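Local coordinates for protein EmrA (PDB 4TKO) that serves as the periplasmic adaptor of a major facilitator superfamily multidrug efflux pump and is probably involved in carrying xenobiotics across the membrane, at residues A[18-30]-A[215-227]. Sequence-based numbering, arbitrary orientation.
Sequences DELSYLSFRVSGK and QKIKDTVLIAPFD
Phe25 and Leu222 meet at about a right angle in the barrel-sandwich hybrid (lipoyl-like) domain, at the base of the long helical hairpin typical of membrane fusion proteins. Leu222 lays CB over one face of the Phe25 ring, a CH-pi contact 3.9 Å from the centroid and 28° off the normal. With CG anti to the backbone N, the Leu222 side chain brings CD2 to the rim of the same face, while CD1 packs against Ser24 O and Leu23 CB. The edge of the ring faces two backbone oxygens of the turn that follows helix 202-218: Phe25 CE2 is 3.4 Å from Thr220 O, and CD2 lies near Asp219 O. Strand 47-51 (Leu48 on Leu23, Ala49 and Leu51 on Phe25) and strand 246-251 (Ala247 and Phe248 on Leu222) add to this core.

Toward the β-barrel side, Leu23 and Pro225 meet tip to tip, with Leu23 CD2 3.6 Å from Pro225 CG; beyond them Ser21 sits at the edge of the Phe226 ring. Toward the hairpin, Val27 CG1 crosses the base of the Lys216 side chain, 4.0 Å from its CB, and CG2 nears Thr220 CG2. The chain leaves the helix through a type I turn, Lys218 to Val221, which packs against residues 25-27.

At the polar edge, Arg26 bends at chi3 (48°) and carries its guanidinium over to the Asp219 carboxylate, the two planes 81° apart. Arg26 NH1 and Asp219 OD2 form a salt bridge of 2.9 Å, probably by charge alone: OD2 stands far off the guanidinium plane, and no N-H points at it.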
# COMPACT_ATOMS: atom_id res chain seq x y z
N ASP A 18 33.98 -26.04 -5.29
CA ASP A 18 34.25 -25.24 -4.10
C ASP A 18 32.98 -24.63 -3.53
O ASP A 18 32.58 -24.93 -2.40
CB ASP A 18 35.27 -24.14 -4.41
CG ASP A 18 36.69 -24.54 -4.03
OD1 ASP A 18 36.85 -25.34 -3.09
OD2 ASP A 18 37.63 -24.04 -4.67
N GLU A 19 32.33 -23.77 -4.31
CA GLU A 19 31.15 -23.05 -3.84
C GLU A 19 29.86 -23.47 -4.53
O GLU A 19 29.61 -23.10 -5.67
CB GLU A 19 31.35 -21.55 -4.02
CG GLU A 19 32.47 -20.96 -3.18
CD GLU A 19 32.25 -21.19 -1.70
OE1 GLU A 19 31.08 -21.28 -1.27
OE2 GLU A 19 33.26 -21.30 -0.96
N LEU A 20 29.04 -24.24 -3.82
CA LEU A 20 27.69 -24.53 -4.28
C LEU A 20 26.67 -23.85 -3.36
O LEU A 20 27.02 -23.41 -2.26
CB LEU A 20 27.44 -26.04 -4.34
CG LEU A 20 27.59 -26.87 -3.07
CD1 LEU A 20 26.44 -26.63 -2.10
CD2 LEU A 20 27.67 -28.35 -3.43
N SER A 21 25.43 -23.77 -3.81
CA SER A 21 24.38 -23.08 -3.06
C SER A 21 23.16 -23.95 -2.93
O SER A 21 22.78 -24.63 -3.87
CB SER A 21 24.00 -21.77 -3.73
OG SER A 21 25.19 -21.03 -3.91
N TYR A 22 22.55 -23.90 -1.75
CA TYR A 22 21.36 -24.69 -1.49
C TYR A 22 20.15 -23.83 -1.83
O TYR A 22 20.13 -22.66 -1.48
CB TYR A 22 21.36 -25.18 -0.04
CG TYR A 22 22.52 -26.12 0.28
CD1 TYR A 22 22.52 -27.44 -0.18
CD2 TYR A 22 23.60 -25.70 1.04
CE1 TYR A 22 23.57 -28.29 0.08
CE2 TYR A 22 24.64 -26.55 1.34
CZ TYR A 22 24.64 -27.84 0.84
OH TYR A 22 25.70 -28.70 1.11
N LEU A 23 19.17 -24.40 -2.54
CA LEU A 23 17.94 -23.68 -2.87
C LEU A 23 16.77 -24.20 -2.07
O LEU A 23 16.65 -25.39 -1.81
CB LEU A 23 17.60 -23.78 -4.35
CG LEU A 23 18.77 -23.46 -5.26
CD1 LEU A 23 18.34 -23.57 -6.70
CD2 LEU A 23 19.30 -22.09 -4.92
N SER A 24 15.86 -23.29 -1.73
CA SER A 24 14.72 -23.67 -0.93
C SER A 24 13.48 -22.89 -1.39
O SER A 24 13.60 -21.91 -2.11
CB SER A 24 15.03 -23.40 0.54
OG SER A 24 14.99 -22.01 0.79
N PHE A 25 12.30 -23.36 -1.00
CA PHE A 25 11.07 -22.58 -1.18
C PHE A 25 10.96 -21.59 -0.01
O PHE A 25 11.41 -21.89 1.11
CB PHE A 25 9.83 -23.50 -1.22
CG PHE A 25 9.80 -24.46 -2.39
CD1 PHE A 25 10.47 -25.67 -2.32
CD2 PHE A 25 9.07 -24.16 -3.54
CE1 PHE A 25 10.45 -26.56 -3.40
CE2 PHE A 25 9.04 -25.04 -4.61
CZ PHE A 25 9.72 -26.24 -4.54
N ARG A 26 10.37 -20.42 -0.26
CA ARG A 26 10.19 -19.43 0.80
C ARG A 26 8.91 -19.71 1.58
O ARG A 26 8.65 -19.10 2.61
CB ARG A 26 10.19 -18.01 0.24
CG ARG A 26 11.41 -17.69 -0.64
CD ARG A 26 11.40 -16.27 -1.14
NE ARG A 26 11.12 -15.32 -0.06
CZ ARG A 26 10.24 -14.32 -0.14
NH1 ARG A 26 9.56 -14.12 -1.26
NH2 ARG A 26 10.05 -13.52 0.89
N VAL A 27 8.14 -20.67 1.11
CA VAL A 27 6.98 -21.16 1.83
C VAL A 27 7.03 -22.69 1.91
O VAL A 27 7.76 -23.35 1.16
CB VAL A 27 5.64 -20.73 1.15
CG1 VAL A 27 5.50 -19.23 1.15
CG2 VAL A 27 5.56 -21.25 -0.26
N SER A 28 6.23 -23.25 2.81
CA SER A 28 6.12 -24.70 2.89
C SER A 28 4.99 -25.20 2.00
O SER A 28 4.15 -24.43 1.55
CB SER A 28 5.89 -25.14 4.34
OG SER A 28 4.63 -24.71 4.80
N GLY A 29 4.99 -26.50 1.73
CA GLY A 29 3.96 -27.07 0.89
C GLY A 29 4.33 -28.44 0.39
O GLY A 29 5.37 -28.97 0.78
N LYS A 30 3.47 -29.01 -0.45
CA LYS A 30 3.66 -30.35 -1.02
C LYS A 30 4.23 -30.25 -2.41
O LYS A 30 3.63 -29.60 -3.28
CB LYS A 30 2.33 -31.13 -1.06
CG LYS A 30 2.48 -32.57 -1.51
CD LYS A 30 1.16 -33.32 -1.61
CE LYS A 30 1.26 -34.70 -0.97
NZ LYS A 30 0.90 -34.61 0.49
N GLN A 215 2.23 -13.21 -2.89
CA GLN A 215 3.65 -13.54 -2.87
C GLN A 215 3.82 -15.00 -2.54
O GLN A 215 4.55 -15.71 -3.23
CB GLN A 215 4.42 -12.69 -1.86
CG GLN A 215 5.32 -11.66 -2.54
CD GLN A 215 6.26 -12.28 -3.55
OE1 GLN A 215 6.85 -13.32 -3.29
NE2 GLN A 215 6.40 -11.65 -4.72
N LYS A 216 3.13 -15.46 -1.50
CA LYS A 216 3.22 -16.85 -1.10
C LYS A 216 2.88 -17.75 -2.29
O LYS A 216 3.52 -18.78 -2.51
CB LYS A 216 2.31 -17.13 0.10
CG LYS A 216 2.61 -16.25 1.31
CD LYS A 216 1.84 -16.67 2.55
CE LYS A 216 2.09 -15.66 3.67
NZ LYS A 216 0.99 -15.60 4.69
N ILE A 217 1.89 -17.34 -3.08
CA ILE A 217 1.47 -18.11 -4.23
C ILE A 217 2.59 -18.15 -5.27
O ILE A 217 2.91 -19.20 -5.82
CB ILE A 217 0.19 -17.53 -4.86
CG1 ILE A 217 -1.00 -17.75 -3.92
CG2 ILE A 217 -0.11 -18.18 -6.20
CD1 ILE A 217 -2.18 -16.88 -4.23
N LYS A 218 3.20 -17.00 -5.53
CA LYS A 218 4.30 -16.91 -6.47
C LYS A 218 5.53 -17.71 -5.96
O LYS A 218 6.29 -18.27 -6.75
CB LYS A 218 4.66 -15.44 -6.71
CG LYS A 218 5.86 -15.21 -7.61
CD LYS A 218 6.04 -13.73 -7.93
CE LYS A 218 7.48 -13.42 -8.31
NZ LYS A 218 8.43 -13.71 -7.19
N ASP A 219 5.70 -17.77 -4.64
CA ASP A 219 6.84 -18.48 -4.06
C ASP A 219 6.70 -20.00 -4.10
O ASP A 219 7.60 -20.72 -3.63
CB ASP A 219 7.06 -18.04 -2.61
CG ASP A 219 7.66 -16.65 -2.49
OD1 ASP A 219 8.46 -16.27 -3.40
OD2 ASP A 219 7.32 -15.96 -1.50
N THR A 220 5.59 -20.48 -4.65
CA THR A 220 5.39 -21.92 -4.72
C THR A 220 6.16 -22.48 -5.91
O THR A 220 6.32 -23.69 -6.03
CB THR A 220 3.92 -22.32 -4.81
OG1 THR A 220 3.30 -21.66 -5.92
CG2 THR A 220 3.18 -21.96 -3.53
N VAL A 221 6.64 -21.60 -6.78
CA VAL A 221 7.54 -22.07 -7.82
C VAL A 221 8.98 -21.71 -7.50
O VAL A 221 9.35 -20.55 -7.43
CB VAL A 221 7.18 -21.51 -9.21
CG1 VAL A 221 8.15 -22.06 -10.24
CG2 VAL A 221 5.76 -21.89 -9.59
N LEU A 222 9.78 -22.74 -7.30
CA LEU A 222 11.21 -22.59 -7.07
C LEU A 222 11.98 -22.24 -8.35
O LEU A 222 12.19 -23.10 -9.20
CB LEU A 222 11.76 -23.88 -6.47
CG LEU A 222 13.25 -23.91 -6.17
CD1 LEU A 222 13.66 -22.68 -5.37
CD2 LEU A 222 13.58 -25.17 -5.43
N ILE A 223 12.43 -20.99 -8.49
CA ILE A 223 13.17 -20.63 -9.70
C ILE A 223 14.64 -20.45 -9.37
O ILE A 223 14.99 -20.17 -8.22
CB ILE A 223 12.63 -19.35 -10.38
CG1 ILE A 223 13.05 -18.10 -9.62
CG2 ILE A 223 11.12 -19.41 -10.51
CD1 ILE A 223 12.63 -16.83 -10.32
N ALA A 224 15.50 -20.61 -10.37
CA ALA A 224 16.95 -20.59 -10.16
C ALA A 224 17.49 -19.16 -10.06
O ALA A 224 17.21 -18.33 -10.92
CB ALA A 224 17.65 -21.34 -11.27
N PRO A 225 18.26 -18.89 -9.00
CA PRO A 225 18.82 -17.57 -8.66
C PRO A 225 20.01 -17.17 -9.52
O PRO A 225 20.36 -16.00 -9.61
CB PRO A 225 19.25 -17.74 -7.21
CG PRO A 225 19.59 -19.20 -7.09
CD PRO A 225 18.61 -19.91 -7.99
N PHE A 226 20.64 -18.16 -10.15
CA PHE A 226 21.75 -17.88 -11.04
C PHE A 226 21.91 -19.04 -12.02
O PHE A 226 21.26 -20.07 -11.86
CB PHE A 226 23.04 -17.62 -10.23
CG PHE A 226 23.41 -18.72 -9.29
CD1 PHE A 226 24.08 -19.86 -9.75
CD2 PHE A 226 23.11 -18.63 -7.93
CE1 PHE A 226 24.45 -20.89 -8.88
CE2 PHE A 226 23.47 -19.65 -7.05
CZ PHE A 226 24.14 -20.78 -7.52
N ASP A 227 22.73 -18.85 -13.06
CA ASP A 227 23.08 -19.95 -13.97
C ASP A 227 23.94 -20.95 -13.23
O ASP A 227 24.81 -20.55 -12.46
CB ASP A 227 23.83 -19.43 -15.21
CG ASP A 227 23.09 -18.31 -15.93
OD1 ASP A 227 22.04 -18.60 -16.54
OD2 ASP A 227 23.57 -17.16 -15.90